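Local coordinates for methylated RNA-binding protein 1 (Saccharomyces cerevisiae S288c, PDB 4RCM) that recognises N6-methyladenosine in RNA through its YTH domain and binds the 3'-UTR of PHO4 mRNA, lowering its stability and so regulating phosphate metabolism, at residues A[12-18]-A[140-145]; A[45-49]-A[135-139]; A[61-65]-A[102-107]; A[116-120]-A[146-150]. All coordinates share one frame; numbering follows the deposited sequence.

Interaction 1: residues A[12-18]-A[140-145]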
loop_
_atom_site.group_PDB
_atom_site.type_symbol
_atom_site.label_atom_id
_atom_site.label_comp_id
_atom_site.label_asym_id
_atom_site.label_seq_id
_atom_site.Cartn_x
_atom_site.Cartn_y
_atom_site.Cartn_z
ATOM N N ILE A 12 -4.406 4.532 13.592
ATOM C CA ILE A 12 -5.026 3.409 12.938
ATOM C C ILE A 12 -5.686 2.523 14.001
ATOM O O ILE A 12 -4.991 1.764 14.720
ATOM C CB ILE A 12 -3.990 2.601 12.095
ATOM C CG1 ILE A 12 -3.286 3.514 11.098
ATOM C CG2 ILE A 12 -4.655 1.407 11.413
ATOM C CD1 ILE A 12 -2.299 2.793 10.255
ATOM N N PRO A 13 -7.037 2.601 14.090
ATOM C CA PRO A 13 -7.828 1.911 15.088
ATOM C C PRO A 13 -8.093 0.435 14.864
ATOM O O PRO A 13 -7.851 -0.144 13.760
ATOM C CB PRO A 13 -9.154 2.651 15.090
ATOM C CG PRO A 13 -9.211 3.455 13.877
ATOM C CD PRO A 13 -7.809 3.627 13.363
ATOM N N GLU A 14 -8.576 -0.149 15.952
ATOM C CA GLU A 14 -8.812 -1.553 16.078
ATOM C C GLU A 14 -9.714 -1.906 14.922
ATOM O O GLU A 14 -10.521 -1.075 14.490
ATOM C CB GLU A 14 -9.512 -1.860 17.438
ATOM C CG GLU A 14 -9.671 -3.349 17.767
ATOM C CD GLU A 14 -10.815 -3.623 18.796
ATOM O OE1 GLU A 14 -11.136 -2.694 19.579
ATOM O OE2 GLU A 14 -11.377 -4.762 18.816
ATOM N N ASN A 15 -9.488 -3.093 14.385
ATOM C CA ASN A 15 -10.256 -3.662 13.287
ATOM C C ASN A 15 -9.878 -3.101 11.916
ATOM O O ASN A 15 -10.460 -3.491 10.923
ATOM C CB ASN A 15 -11.749 -3.515 13.543
ATOM C CG ASN A 15 -12.223 -4.267 14.776
ATOM O OD1 ASN A 15 -11.772 -5.347 15.054
ATOM N ND2 ASN A 15 -13.198 -3.709 15.476
ATOM N N SER A 16 -8.915 -2.178 11.858
ATOM C CA SER A 16 -8.313 -1.771 10.579
ATOM C C SER A 16 -7.544 -2.926 9.945
ATOM O O SER A 16 -7.160 -3.837 10.652
ATOM C CB SER A 16 -7.351 -0.608 10.755
ATOM O OG SER A 16 -8.057 0.527 11.187
ATOM N N ARG A 17 -7.307 -2.843 8.622
ATOM C CA ARG A 17 -6.791 -3.953 7.829
ATOM C C ARG A 17 -5.658 -3.493 6.937
ATOM O O ARG A 17 -5.660 -2.346 6.520
ATOM C CB ARG A 17 -7.957 -4.614 7.071
ATOM C CG ARG A 17 -8.837 -5.390 8.053
ATOM C CD ARG A 17 -10.052 -6.033 7.424
ATOM N NE ARG A 17 -9.675 -7.208 6.671
ATOM C CZ ARG A 17 -10.535 -7.990 6.017
ATOM N NH1 ARG A 17 -11.822 -7.716 6.049
ATOM N NH2 ARG A 17 -10.094 -9.053 5.352
ATOM N N PHE A 18 -4.649 -4.360 6.769
ATOM C CA PHE A 18 -3.412 -4.047 6.029
ATOM C C PHE A 18 -3.207 -5.063 4.920
ATOM O O PHE A 18 -3.229 -6.271 5.177
ATOM C CB PHE A 18 -2.195 -4.126 6.949
ATOM C CG PHE A 18 -2.214 -3.138 8.066
ATOM C CD1 PHE A 18 -1.681 -1.884 7.897
ATOM C CD2 PHE A 18 -2.760 -3.477 9.304
ATOM C CE1 PHE A 18 -1.731 -0.962 8.915
ATOM C CE2 PHE A 18 -2.777 -2.561 10.341
ATOM C CZ PHE A 18 -2.237 -1.302 10.156
ATOM N N PRO A 140 -1.599 -9.152 9.178
ATOM C CA PRO A 140 -2.284 -9.006 10.489
ATOM C C PRO A 140 -2.094 -7.619 11.124
ATOM O O PRO A 140 -1.024 -7.065 11.054
ATOM C CB PRO A 140 -1.581 -10.047 11.384
ATOM C CG PRO A 140 -0.895 -10.990 10.460
ATOM C CD PRO A 140 -0.508 -10.149 9.246
ATOM N N TYR A 141 -3.116 -7.119 11.815
ATOM C CA TYR A 141 -3.086 -5.778 12.381
ATOM C C TYR A 141 -1.794 -5.437 13.117
ATOM O O TYR A 141 -1.091 -4.448 12.784
ATOM C CB TYR A 141 -4.288 -5.641 13.317
ATOM C CG TYR A 141 -4.423 -4.310 13.953
ATOM C CD1 TYR A 141 -4.969 -3.217 13.269
ATOM C CD2 TYR A 141 -4.015 -4.130 15.264
ATOM C CE1 TYR A 141 -5.095 -1.968 13.902
ATOM C CE2 TYR A 141 -4.147 -2.909 15.903
ATOM C CZ TYR A 141 -4.679 -1.829 15.238
ATOM O OH TYR A 141 -4.714 -0.651 15.930
ATOM N N SER A 142 -1.445 -6.278 14.089
ATOM C CA SER A 142 -0.264 -5.976 14.917
ATOM C C SER A 142 1.048 -5.841 14.127
ATOM O O SER A 142 1.849 -4.931 14.439
ATOM C CB SER A 142 -0.122 -6.950 16.099
ATOM O OG SER A 142 -0.004 -8.285 15.678
ATOM N N ILE A 143 1.282 -6.701 13.137
ATOM C CA ILE A 143 2.467 -6.609 12.279
ATOM C C ILE A 143 2.355 -5.319 11.451
ATOM O O ILE A 143 3.327 -4.552 11.311
ATOM C CB ILE A 143 2.582 -7.791 11.260
ATOM C CG1 ILE A 143 2.470 -9.185 11.922
ATOM C CG2 ILE A 143 3.884 -7.698 10.474
ATOM C CD1 ILE A 143 3.441 -9.402 13.007
ATOM N N GLY A 144 1.180 -5.063 10.872
ATOM C CA GLY A 144 1.020 -3.842 10.105
ATOM C C GLY A 144 1.340 -2.578 10.867
ATOM O O GLY A 144 2.005 -1.657 10.343
ATOM N N ILE A 145 0.903 -2.537 12.127
ATOM C CA ILE A 145 1.140 -1.377 12.955
ATOM C C ILE A 145 2.636 -1.218 13.170
ATOM O O ILE A 145 3.214 -0.093 13.105
ATOM C CB ILE A 145 0.420 -1.498 14.341
ATOM C CG1 ILE A 145 -1.092 -1.324 14.182
ATOM C CG2 ILE A 145 0.972 -0.492 15.317
ATOM C CD1 ILE A 145 -1.524 0.072 13.756
#
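Phe18 lays one ring face on the backbone of Gly144: the glycine CA sits 3.8 Å from the ring centroid, 7° off the ring normal, a CH-pi contact made at the centre of the ring. With no side chain at Gly144, the helix backbone itself can lie against the ring. At the rim of the same ring, Phe18 CZ meets Ile145 CD1 at 3.9 Å. That methyl also touches Ile12 CB, so the tip of Ile145 fills the angle between Ile12 and Phe18. The first turn of helix 141-151 is thereby packed against the start of strand 17-23, which pairs with strands 61-67 and 138-139 in the mixed sheet of the YTH domain. Tyr141 crosses beside Phe18, its CD1 3.7 Å from Phe18 CE2. With CG anti to the backbone N (chi1 -178°), its ring reaches out to the turn before the strand, where Ser16 O and Ile12 O lie at the ring edge. The phenol ends in a hydrogen bond from Tyr141 OH to Ile12 O, 2.7 Å long and tilted 20° from the carbonyl plane. A phenylalanine at Tyr141 would probably leave Ile12 O without this donor and the turn less firmly tied to the helix. Farther out, the type II turn from Pro13 to Ser16 is closed on Pro13 O, which accepts from Ser16 N and, at 2.7 Å, from Ser16 OG.

Interaction 2: residues A[45-49]-A[135-139]. With nucleotides of chain C.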
loop_
_atom_site.group_PDB
_atom_site.type_symbol
_atom_site.label_atom_id
_atom_site.label_comp_id
_atom_site.label_asym_id
_atom_site.label_seq_id
_atom_site.Cartn_x
_atom_site.Cartn_y
_atom_site.Cartn_z
ATOM N N ASN A 45 -9.055 -6.590 -6.540
ATOM C CA ASN A 45 -10.049 -5.566 -6.254
ATOM C C ASN A 45 -11.220 -6.106 -5.441
ATOM O O ASN A 45 -11.734 -5.428 -4.542
ATOM C CB ASN A 45 -10.622 -5.006 -7.552
ATOM C CG ASN A 45 -9.779 -3.905 -8.154
ATOM O OD1 ASN A 45 -8.829 -3.398 -7.550
ATOM N ND2 ASN A 45 -10.120 -3.536 -9.374
ATOM N N LYS A 46 -11.671 -7.303 -5.798
ATOM C CA LYS A 46 -12.693 -8.004 -5.007
ATOM C C LYS A 46 -12.285 -8.264 -3.562
ATOM O O LYS A 46 -13.039 -7.992 -2.642
ATOM C CB LYS A 46 -13.095 -9.331 -5.683
ATOM N N ARG A 47 -11.077 -8.773 -3.343
ATOM C CA ARG A 47 -10.578 -8.902 -1.990
ATOM C C ARG A 47 -10.570 -7.542 -1.225
ATOM O O ARG A 47 -11.089 -7.460 -0.139
ATOM C CB ARG A 47 -9.172 -9.498 -1.997
ATOM C CG ARG A 47 -9.099 -10.969 -2.440
ATOM C CD ARG A 47 -7.695 -11.489 -2.185
ATOM N NE ARG A 47 -7.445 -11.447 -0.752
ATOM C CZ ARG A 47 -6.262 -11.564 -0.186
ATOM N NH1 ARG A 47 -5.182 -11.756 -0.924
ATOM N NH2 ARG A 47 -6.156 -11.503 1.119
ATOM N N LEU A 48 -9.992 -6.489 -1.816
ATOM C CA LEU A 48 -9.922 -5.192 -1.199
ATOM C C LEU A 48 -11.295 -4.561 -0.978
ATOM O O LEU A 48 -11.556 -3.982 0.070
ATOM C CB LEU A 48 -9.088 -4.262 -2.053
ATOM C CG LEU A 48 -7.608 -4.639 -2.148
ATOM C CD1 LEU A 48 -6.931 -3.723 -3.131
ATOM C CD2 LEU A 48 -6.946 -4.555 -0.788
ATOM N N SER A 49 -12.158 -4.677 -1.959
ATOM C CA SER A 49 -13.506 -4.155 -1.865
ATOM C C SER A 49 -14.311 -4.832 -0.758
ATOM O O SER A 49 -15.040 -4.186 -0.046
ATOM C CB SER A 49 -14.204 -4.325 -3.228
ATOM O OG SER A 49 -15.588 -4.050 -3.162
ATOM N N ASP A 135 0.376 -9.950 -4.448
ATOM C CA ASP A 135 -0.500 -8.802 -4.536
ATOM C C ASP A 135 -1.766 -9.034 -3.756
ATOM O O ASP A 135 -2.445 -10.069 -3.912
ATOM C CB ASP A 135 -0.798 -8.478 -6.025
ATOM C CG ASP A 135 -1.527 -7.169 -6.205
ATOM O OD1 ASP A 135 -1.048 -6.129 -5.659
ATOM O OD2 ASP A 135 -2.571 -7.137 -6.911
ATOM N N THR A 136 -2.077 -8.061 -2.918
ATOM C CA THR A 136 -3.181 -8.073 -1.935
ATOM C C THR A 136 -3.118 -9.082 -0.804
ATOM O O THR A 136 -4.130 -9.366 -0.155
ATOM C CB THR A 136 -4.583 -8.068 -2.610
ATOM O OG1 THR A 136 -4.954 -9.371 -3.081
ATOM C CG2 THR A 136 -4.564 -7.070 -3.755
ATOM N N GLN A 137 -1.909 -9.555 -0.499
ATOM C CA GLN A 137 -1.685 -10.394 0.650
ATOM C C GLN A 137 -2.070 -9.611 1.900
ATOM O O GLN A 137 -1.538 -8.497 2.113
ATOM C CB GLN A 137 -0.177 -10.753 0.722
ATOM C CG GLN A 137 0.284 -11.342 2.029
ATOM C CD GLN A 137 -0.405 -12.651 2.361
ATOM O OE1 GLN A 137 -0.993 -12.803 3.448
ATOM N NE2 GLN A 137 -0.323 -13.606 1.445
ATOM N N GLU A 138 -2.959 -10.171 2.715
ATOM C CA GLU A 138 -3.326 -9.501 3.997
ATOM C C GLU A 138 -2.278 -9.640 5.074
ATOM O O GLU A 138 -1.688 -10.716 5.268
ATOM C CB GLU A 138 -4.648 -9.969 4.563
ATOM C CG GLU A 138 -5.031 -9.215 5.840
ATOM C CD GLU A 138 -6.505 -9.227 6.158
ATOM O OE1 GLU A 138 -7.278 -9.924 5.494
ATOM O OE2 GLU A 138 -6.905 -8.497 7.079
ATOM N N ILE A 139 -2.088 -8.550 5.810
ATOM C CA ILE A 139 -1.086 -8.469 6.846
ATOM C C ILE A 139 -1.787 -8.232 8.224
ATOM O O ILE A 139 -2.489 -7.232 8.414
ATOM C CB ILE A 139 -0.094 -7.322 6.595
ATOM C CG1 ILE A 139 0.599 -7.428 5.207
ATOM C CG2 ILE A 139 0.915 -7.249 7.721
ATOM C CD1 ILE A 139 1.545 -8.600 5.009
ATOM C C2 6MZ C 3 0.937 -2.646 -12.182
ATOM C C4 6MZ C 3 -0.014 -4.432 -10.961
ATOM C C5 6MZ C 3 -1.234 -3.643 -10.735
ATOM N N9 6MZ C 3 -0.215 -5.607 -10.334
ATOM N N3 6MZ C 3 1.030 -3.884 -11.686
ATOM N N1 6MZ C 3 -0.157 -1.869 -12.021
ATOM C C6 6MZ C 3 -1.250 -2.275 -11.335
ATOM N N6 6MZ C 3 -2.355 -1.506 -11.210
ATOM C C9 6MZ C 3 -2.531 -0.265 -11.930
ATOM N N7 6MZ C 3 -2.097 -4.411 -10.010
ATOM C C8 6MZ C 3 -1.456 -5.603 -9.786
ATOM O "O5'" 6MZ C 3 -1.062 -11.004 -11.393
ATOM C "C5'" 6MZ C 3 -1.038 -9.568 -11.586
ATOM C "C4'" 6MZ C 3 0.279 -8.965 -11.079
ATOM O "O4'" 6MZ C 3 0.390 -7.584 -11.486
ATOM C "C1'" 6MZ C 3 0.807 -6.734 -10.386
ATOM C "C2'" 6MZ C 3 1.007 -7.702 -9.206
ATOM O "O2'" 6MZ C 3 2.398 -8.095 -9.052
ATOM C "C3'" 6MZ C 3 0.429 -9.029 -9.550
ATOM O "O3'" 6MZ C 3 1.398 -9.991 -9.054
HETATM O O HOH W 1 -4.211 -12.815 2.390
#
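The helical segment 45-49 and the mostly loop segment 135-139 come closest at Leu48 and Thr136, their CA atoms 7.4 Å apart, and no backbone hydrogen bond joins them. Side chains bridge the gap. Arg47 leaves the helix toward Thr136 and bends at chi3 (63°), which brings the guanidinium down with one face over Thr136 O. Arg47 NH1 lies 2.7 Å from that oxygen, but the angle is too poor for a hydrogen bond; the approach is to the flat side of the group. The clear polar link runs through a water that accepts from Arg47 NH2 at 2.7 Å and from Glu138 N at 2.9 Å. The carboxylate of Glu138 is not in contact with Arg47 and forms a salt bridge with Arg17 instead. An alanine in place of Arg47 would probably leave Thr136 O without the positive group lying over it and the water without one of its two donors. On the apolar side, Leu48 CD1 meets Thr136 CG2 at 4.1 Å. Thr136 OG1 turns back to donate to Asp135 O, 2.7 Å away. One residue earlier, Asp135 accepts from Lys22 N through OD1, while its OD2 is 3.4 Å from C8 of the methylated adenosine of chain C. The contact thus joins helix 42-53 to the backbone bordering the N6-methyladenosine pocket, the RNA-reading site that defines the YTH domain.

Interaction 3: residues A[61-65]-A[102-107]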
loop_
_atom_site.group_PDB
_atom_site.type_symbol
_atom_site.label_atom_id
_atom_site.label_comp_id
_atom_site.label_asym_id
_atom_site.label_seq_id
_atom_site.Cartn_x
_atom_site.Cartn_y
_atom_site.Cartn_z
ATOM N N VAL A 61 -8.544 0.810 5.884
ATOM C CA VAL A 61 -7.689 -0.087 5.054
ATOM C C VAL A 61 -6.429 0.677 4.602
ATOM O O VAL A 61 -6.526 1.774 3.986
ATOM C CB VAL A 61 -8.412 -0.646 3.837
ATOM C CG1 VAL A 61 -7.473 -1.362 2.876
ATOM C CG2 VAL A 61 -9.475 -1.627 4.273
ATOM N N PHE A 62 -5.276 0.116 4.948
ATOM C CA PHE A 62 -3.990 0.601 4.453
ATOM C C PHE A 62 -3.315 -0.393 3.523
ATOM O O PHE A 62 -3.467 -1.641 3.687
ATOM C CB PHE A 62 -3.061 0.938 5.603
ATOM C CG PHE A 62 -3.462 2.175 6.314
ATOM C CD1 PHE A 62 -4.450 2.128 7.272
ATOM C CD2 PHE A 62 -2.921 3.377 5.953
ATOM C CE1 PHE A 62 -4.836 3.281 7.924
ATOM C CE2 PHE A 62 -3.302 4.538 6.573
ATOM C CZ PHE A 62 -4.269 4.497 7.560
ATOM N N LEU A 63 -2.531 0.176 2.593
ATOM C CA LEU A 63 -1.846 -0.557 1.512
ATOM C C LEU A 63 -0.396 -0.273 1.561
ATOM O O LEU A 63 -0.029 0.887 1.398
ATOM C CB LEU A 63 -2.326 -0.070 0.202
ATOM C CG LEU A 63 -3.871 -0.132 0.137
ATOM C CD1 LEU A 63 -4.305 0.398 -1.184
ATOM C CD2 LEU A 63 -4.334 -1.541 0.295
ATOM N N PHE A 64 0.410 -1.295 1.791
ATOM C CA PHE A 64 1.865 -1.136 1.678
ATOM C C PHE A 64 2.248 -1.337 0.196
ATOM O O PHE A 64 2.217 -2.462 -0.331
ATOM C CB PHE A 64 2.594 -2.161 2.531
ATOM C CG PHE A 64 2.313 -2.061 4.011
ATOM C CD1 PHE A 64 2.786 -0.990 4.755
ATOM C CD2 PHE A 64 1.604 -3.059 4.669
ATOM C CE1 PHE A 64 2.573 -0.929 6.131
ATOM C CE2 PHE A 64 1.374 -2.968 6.052
ATOM C CZ PHE A 64 1.867 -1.911 6.766
ATOM N N PHE A 65 2.584 -0.257 -0.477
ATOM C CA PHE A 65 3.076 -0.342 -1.863
ATOM C C PHE A 65 4.501 -0.851 -2.056
ATOM O O PHE A 65 5.484 -0.279 -1.565
ATOM C CB PHE A 65 2.922 0.979 -2.523
ATOM C CG PHE A 65 1.559 1.187 -3.076
ATOM C CD1 PHE A 65 0.505 1.587 -2.269
ATOM C CD2 PHE A 65 1.342 0.993 -4.417
ATOM C CE1 PHE A 65 -0.778 1.790 -2.830
ATOM C CE2 PHE A 65 0.095 1.219 -4.972
ATOM C CZ PHE A 65 -0.963 1.577 -4.174
ATOM N N PHE A 102 -10.218 2.418 -7.450
ATOM C CA PHE A 102 -10.766 2.953 -6.236
ATOM C C PHE A 102 -9.860 4.099 -5.759
ATOM O O PHE A 102 -8.696 4.152 -6.158
ATOM C CB PHE A 102 -10.960 1.859 -5.166
ATOM C CG PHE A 102 -9.710 1.120 -4.814
ATOM C CD1 PHE A 102 -8.810 1.656 -3.914
ATOM C CD2 PHE A 102 -9.428 -0.088 -5.403
ATOM C CE1 PHE A 102 -7.628 0.987 -3.600
ATOM C CE2 PHE A 102 -8.267 -0.784 -5.095
ATOM C CZ PHE A 102 -7.348 -0.236 -4.203
ATOM N N LYS A 103 -10.365 4.983 -4.891
ATOM C CA LYS A 103 -9.540 6.146 -4.448
ATOM C C LYS A 103 -8.580 5.763 -3.344
ATOM O O LYS A 103 -8.902 4.931 -2.457
ATOM C CB LYS A 103 -10.415 7.276 -3.992
ATOM C CG LYS A 103 -11.326 7.822 -5.084
ATOM C CD LYS A 103 -12.429 8.704 -4.511
ATOM C CE LYS A 103 -13.358 9.199 -5.604
ATOM N NZ LYS A 103 -14.122 10.402 -5.173
ATOM N N VAL A 104 -7.394 6.399 -3.379
ATOM C CA VAL A 104 -6.392 6.219 -2.353
ATOM C C VAL A 104 -5.825 7.567 -1.967
ATOM O O VAL A 104 -5.823 8.483 -2.778
ATOM C CB VAL A 104 -5.217 5.261 -2.763
ATOM C CG1 VAL A 104 -5.807 3.906 -3.156
ATOM C CG2 VAL A 104 -4.369 5.851 -3.884
ATOM N N ARG A 105 -5.351 7.673 -0.740
ATOM C CA ARG A 105 -4.578 8.834 -0.316
ATOM C C ARG A 105 -3.224 8.393 0.270
ATOM O O ARG A 105 -3.153 7.638 1.231
ATOM C CB ARG A 105 -5.370 9.664 0.688
ATOM C CG ARG A 105 -6.751 10.155 0.190
ATOM C CD ARG A 105 -6.705 11.438 -0.719
ATOM N NE ARG A 105 -8.020 11.872 -1.308
ATOM C CZ ARG A 105 -8.548 11.455 -2.483
ATOM N NH1 ARG A 105 -7.948 10.521 -3.273
ATOM N NH2 ARG A 105 -9.712 11.971 -2.887
ATOM N N TRP A 106 -2.166 8.860 -0.320
ATOM C CA TRP A 106 -0.826 8.427 0.044
ATOM C C TRP A 106 -0.520 9.137 1.345
ATOM O O TRP A 106 -0.427 10.364 1.358
ATOM C CB TRP A 106 0.142 8.773 -1.086
ATOM C CG TRP A 106 0.113 7.740 -2.177
ATOM C CD1 TRP A 106 -0.882 7.536 -3.104
ATOM C CD2 TRP A 106 1.037 6.667 -2.352
ATOM N NE1 TRP A 106 -0.577 6.459 -3.883
ATOM C CE2 TRP A 106 0.602 5.909 -3.441
ATOM C CE3 TRP A 106 2.207 6.296 -1.708
ATOM C CZ2 TRP A 106 1.297 4.795 -3.907
ATOM C CZ3 TRP A 106 2.896 5.189 -2.183
ATOM C CH2 TRP A 106 2.434 4.452 -3.264
ATOM N N VAL A 107 -0.511 8.404 2.444
ATOM C CA VAL A 107 -0.238 8.994 3.779
ATOM C C VAL A 107 1.267 9.099 4.046
ATOM O O VAL A 107 1.715 10.072 4.648
ATOM C CB VAL A 107 -0.953 8.234 4.942
ATOM C CG1 VAL A 107 -2.462 8.381 4.841
ATOM C CG2 VAL A 107 -0.605 6.746 4.952
#
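Phe65 takes the far end of the Trp106 indole over one ring face, and this is the tight part of the contact. Trp106 CH2 comes to 3.4 Å from Phe65 CG, while Trp106 CZ2 stands over the middle of the phenyl ring, 3.5 Å above its plane. The two planes are inclined by 38° with centroids 4.5 Å apart, an oblique arrangement in which the benzo corner of the indole bears on the phenyl face. CG of Trp106 lies anti to the carbonyl carbon (chi1 -82°), which sends the long indole across to Phe65. An outside partner holds each: Trp106 NE1 is hydrogen-bonded to Ser32 OG, and Phe65 makes an edge-to-face contact with Trp38.

Packing is looser on the other side of this pair. Leu63 CD1 reaches Phe102 CE1 at the ring edge, 4.2 Å away, and Val104 CG1 at 4.3 Å. Near the other end, Val107 CG2 meets the edge of the Phe62 ring in its plane, 3.8 Å from CE2. On the solvent side the exposed Arg105 takes no part in the contact and curls back on its own strand, its NH1 donating to Val104 O from above the carbonyl plane.

The strand segments cross at 68°, their axes 8.9 Å apart, with no hydrogen bond between them, because strand 72-79 lies between the two in the sheet. Such side-chain contact across an intervening strand is consistent with a strongly twisted, curved sheet, as in the YTH domain, which is related to the PUA domain; the Phe65 end lies near Ser23 of the N6-methyladenosine site.

Interaction 4: residues A[116-120]-A[146-150]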
loop_
_atom_site.group_PDB
_atom_site.type_symbol
_atom_site.label_atom_id
_atom_site.label_comp_id
_atom_site.label_asym_id
_atom_site.label_seq_id
_atom_site.Cartn_x
_atom_site.Cartn_y
_atom_site.Cartn_z
ATOM N N SER A 116 15.794 -4.288 6.343
ATOM C CA SER A 116 15.074 -4.101 7.614
ATOM C C SER A 116 13.562 -4.511 7.588
ATOM O O SER A 116 12.907 -4.455 8.619
ATOM C CB SER A 116 15.278 -2.662 8.142
ATOM O OG SER A 116 15.636 -1.786 7.100
ATOM N N LEU A 117 13.022 -4.943 6.442
ATOM C CA LEU A 117 11.662 -5.567 6.404
ATOM C C LEU A 117 11.622 -7.109 6.436
ATOM O O LEU A 117 10.523 -7.720 6.546
ATOM C CB LEU A 117 10.897 -5.101 5.159
ATOM C CG LEU A 117 10.263 -3.727 5.139
ATOM C CD1 LEU A 117 9.704 -3.485 3.734
ATOM C CD2 LEU A 117 9.182 -3.554 6.209
ATOM N N LYS A 118 12.782 -7.755 6.316
ATOM C CA LYS A 118 12.838 -9.228 6.307
ATOM C C LYS A 118 12.410 -9.864 7.627
ATOM O O LYS A 118 11.843 -10.980 7.643
ATOM C CB LYS A 118 14.246 -9.712 5.945
ATOM C CG LYS A 118 14.528 -9.690 4.448
ATOM C CD LYS A 118 16.027 -9.738 4.168
ATOM C CE LYS A 118 16.321 -9.887 2.694
ATOM N NZ LYS A 118 17.773 -10.143 2.509
ATOM N N ARG A 119 12.669 -9.146 8.722
ATOM C CA ARG A 119 12.216 -9.522 10.071
ATOM C C ARG A 119 10.748 -9.904 10.205
ATOM O O ARG A 119 10.413 -10.681 11.092
ATOM C CB ARG A 119 12.474 -8.357 11.037
ATOM N N PHE A 120 9.862 -9.331 9.375
ATOM C CA PHE A 120 8.406 -9.534 9.529
ATOM C C PHE A 120 7.850 -10.727 8.799
ATOM O O PHE A 120 7.788 -10.738 7.563
ATOM C CB PHE A 120 7.677 -8.302 9.060
ATOM C CG PHE A 120 8.070 -7.090 9.807
ATOM C CD1 PHE A 120 7.471 -6.794 11.022
ATOM C CD2 PHE A 120 9.075 -6.284 9.347
ATOM C CE1 PHE A 120 7.853 -5.681 11.735
ATOM C CE2 PHE A 120 9.470 -5.166 10.053
ATOM C CZ PHE A 120 8.856 -4.851 11.246
ATOM N N SER A 146 3.302 -2.314 13.462
ATOM C CA SER A 146 4.768 -2.211 13.690
ATOM C C SER A 146 5.482 -1.744 12.406
ATOM O O SER A 146 6.438 -0.977 12.476
ATOM C CB SER A 146 5.342 -3.534 14.204
ATOM O OG SER A 146 5.307 -4.514 13.191
ATOM N N ILE A 147 5.019 -2.171 11.225
ATOM C CA ILE A 147 5.613 -1.681 9.981
ATOM C C ILE A 147 5.308 -0.170 9.754
ATOM O O ILE A 147 6.188 0.588 9.356
ATOM C CB ILE A 147 5.287 -2.561 8.760
ATOM C CG1 ILE A 147 5.818 -3.988 8.964
ATOM C CG2 ILE A 147 6.015 -2.030 7.520
ATOM C CD1 ILE A 147 5.097 -5.041 8.148
ATOM N N ILE A 148 4.081 0.274 10.031
ATOM C CA ILE A 148 3.783 1.720 9.952
ATOM C C ILE A 148 4.771 2.491 10.805
ATOM O O ILE A 148 5.267 3.525 10.365
ATOM C CB ILE A 148 2.345 2.066 10.393
ATOM C CG1 ILE A 148 1.354 1.480 9.406
ATOM C CG2 ILE A 148 2.138 3.563 10.471
ATOM C CD1 ILE A 148 1.396 2.146 8.018
ATOM N N ASN A 149 5.092 1.967 12.000
ATOM C CA ASN A 149 5.954 2.701 12.932
ATOM C C ASN A 149 7.375 2.833 12.431
ATOM O O ASN A 149 8.057 3.860 12.690
ATOM C CB ASN A 149 5.935 2.084 14.340
ATOM C CG ASN A 149 4.648 2.380 15.101
ATOM O OD1 ASN A 149 4.003 3.441 14.913
ATOM N ND2 ASN A 149 4.235 1.435 15.928
ATOM N N LEU A 150 7.827 1.824 11.689
ATOM C CA LEU A 150 9.130 1.918 11.017
ATOM C C LEU A 150 9.053 2.965 9.901
ATOM O O LEU A 150 9.958 3.772 9.733
ATOM C CB LEU A 150 9.559 0.533 10.505
ATOM C CG LEU A 150 10.896 0.329 9.834
ATOM C CD1 LEU A 150 12.067 0.456 10.822
ATOM C CD2 LEU A 150 10.947 -1.036 9.127
#
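Ile147 meets Phe120 and Leu117 where helix 141-151 of the YTH domain packs against the turn that follows helix 114-117; the turn is a type I beta turn from Leu117 to Phe120. From CB, which points toward the turn, the Ile147 side chain divides. The CG2 branch touches Leu117 CD2 at 3.8 Å, the two side chains crossing at about a right angle. The CG1 branch lies anti to the carbonyl carbon (chi1 -60°) and goes to Phe120: CG1 stands 3.7 Å from the ring centroid and 4° off the ring normal, a CH-pi contact over the centre of the face. Beyond it the tip, CD1, reaches past the centre to Phe120 CG, 4.0 Å away. One isoleucine therefore serves both residues that bound the turn. Ile130 and Phe64 touch Ile147 as well, which places it in the interior between helix and sheet. Leu150, one helical turn later, adds its CD2 methyl 4.2 Å from Leu117 CD2. At the more open margin the same methyl, Leu150 CD2, lies 4.0 Å from Ser116 O.

Interactions 1 and 4 use successive parts of helix 141-151, their centres about 13 Å apart, and fix that helix to strand 17-23 and to the turn after helix 114-117. Interaction 2 lies on the helix 42-53 side, its centre about 14 Å from that of interaction 1; the two meet where strands 17-23 and 138-139 pair and where Arg17 bridges to Glu138. Interaction 3, centred about 12 Å from interaction 2 and 14 Å from interaction 1, lies within the same sheet, near the centre of the chain. Along the chain, interaction 1 encloses interaction 2, which encloses interaction 3; interaction 4 follows 3 and alternates with 1 and 2. Helices are thus packed on the mixed sheet, with interactions 2 and 3 nearer the RNA.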